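Local structure of Tol-Pal system protein TolB (Acinetobacter baumannii, 7MX5) at residues T308-D312 with G313-A317. The protein probably works in the periplasm as part of the Tol-Pal system, which supports outer membrane invagination during cell division and outer membrane integrity. Sequence-based numbering, arbitrary orientation.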
# COMPACT_ATOMS: atom_id res chain seq x y z
N THR A 308 -7.17 -9.82 -0.37
CA THR A 308 -7.55 -8.43 -0.18
C THR A 308 -8.03 -7.87 -1.51
O THR A 308 -7.63 -8.33 -2.58
CB THR A 308 -6.38 -7.59 0.37
OG1 THR A 308 -6.81 -6.23 0.55
CG2 THR A 308 -5.20 -7.62 -0.59
N LEU A 309 -8.90 -6.86 -1.43
CA LEU A 309 -9.58 -6.32 -2.60
C LEU A 309 -8.89 -5.06 -3.10
O LEU A 309 -8.43 -4.23 -2.30
CB LEU A 309 -11.04 -6.01 -2.28
CG LEU A 309 -12.01 -7.18 -2.13
CD1 LEU A 309 -11.71 -8.28 -3.14
CD2 LEU A 309 -11.98 -7.72 -0.71
N SER A 310 -8.81 -4.92 -4.42
CA SER A 310 -8.38 -3.66 -5.00
C SER A 310 -9.48 -2.61 -4.86
O SER A 310 -10.67 -2.94 -4.76
CB SER A 310 -8.02 -3.85 -6.48
OG SER A 310 -9.17 -4.18 -7.25
N ALA A 311 -9.08 -1.34 -4.83
CA ALA A 311 -10.04 -0.26 -4.63
C ALA A 311 -11.09 -0.25 -5.73
O ALA A 311 -12.26 0.05 -5.48
CB ALA A 311 -9.32 1.08 -4.56
N ASP A 312 -10.69 -0.58 -6.96
CA ASP A 312 -11.65 -0.65 -8.06
C ASP A 312 -12.61 -1.82 -7.90
O ASP A 312 -13.75 -1.76 -8.39
CB ASP A 312 -10.91 -0.74 -9.39
CG ASP A 312 -9.98 -1.95 -9.47
OD1 ASP A 312 -10.46 -3.09 -9.35
OD2 ASP A 312 -8.76 -1.74 -9.64
N GLY A 313 -12.19 -2.88 -7.22
CA GLY A 313 -13.05 -4.02 -6.98
C GLY A 313 -13.00 -5.11 -8.02
O GLY A 313 -13.90 -5.96 -8.03
N LYS A 314 -11.99 -5.12 -8.88
CA LYS A 314 -11.87 -6.14 -9.92
C LYS A 314 -10.68 -7.06 -9.72
O LYS A 314 -10.48 -7.97 -10.54
CB LYS A 314 -11.79 -5.48 -11.30
CG LYS A 314 -12.51 -4.15 -11.42
CD LYS A 314 -13.27 -4.04 -12.74
CE LYS A 314 -14.12 -2.78 -12.78
NZ LYS A 314 -14.89 -2.59 -11.52
N LYS A 315 -9.88 -6.87 -8.67
CA LYS A 315 -8.68 -7.67 -8.45
C LYS A 315 -8.62 -8.14 -7.01
O LYS A 315 -9.19 -7.52 -6.10
CB LYS A 315 -7.41 -6.87 -8.79
CG LYS A 315 -7.42 -6.21 -10.15
CD LYS A 315 -6.91 -7.16 -11.23
CE LYS A 315 -6.71 -6.44 -12.55
NZ LYS A 315 -7.00 -7.33 -13.71
N ILE A 316 -7.91 -9.26 -6.81
CA ILE A 316 -7.70 -9.84 -5.49
C ILE A 316 -6.22 -10.16 -5.35
O ILE A 316 -5.67 -10.93 -6.15
CB ILE A 316 -8.54 -11.11 -5.27
CG1 ILE A 316 -10.02 -10.77 -5.15
CG2 ILE A 316 -8.06 -11.85 -4.03
CD1 ILE A 316 -10.91 -11.99 -5.04
N ALA A 317 -5.57 -9.58 -4.34
CA ALA A 317 -4.22 -9.96 -3.95
C ALA A 317 -4.31 -10.97 -2.83
O ALA A 317 -4.99 -10.73 -1.82
CB ALA A 317 -3.40 -8.74 -3.52
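Ser310 reaches from one arm of a tight turn to Lys315 on the other. Its CB packs 3.9 Å from CB of Lys315. OG is turned by chi1 of 66° to sit between its own backbone N and carbonyl carbon. There Ser310 OG takes the backbone N-H of Lys315, with N at 3.1 Å. Ser310 OG in turn donates to Asp312 OD1 at 2.7 Å, from above the carboxylate plane. Asp312 OD1 also accepts the N-H of Lys314, with N 2.6 Å away and nearly in line with the C-O bond, so two donors grip one carboxylate oxygen. In the backbone, a weak bond from Gly313 N to Ser310 O spans the bend, and Gly313, at phi 91°, turns the chain where a CB would strike the preceding carbonyl. Ser310 N bonds to Lys315 O at 3.1 Å and closes the loop. Beyond it, Thr308 and Ala317 form an antiparallel hydrogen-bonded pair, with CG2 of Thr308 against CB of Ala317; on the other face Leu309 CD1 lies 3.6 Å from Ile316 CG1. Lys315 sends its amine away to a salt bridge with Asp333. This is the turn end of the beta hairpin formed by strands 304-309 and 315-320, the first two of a four-stranded antiparallel blade of the TolB beta propeller.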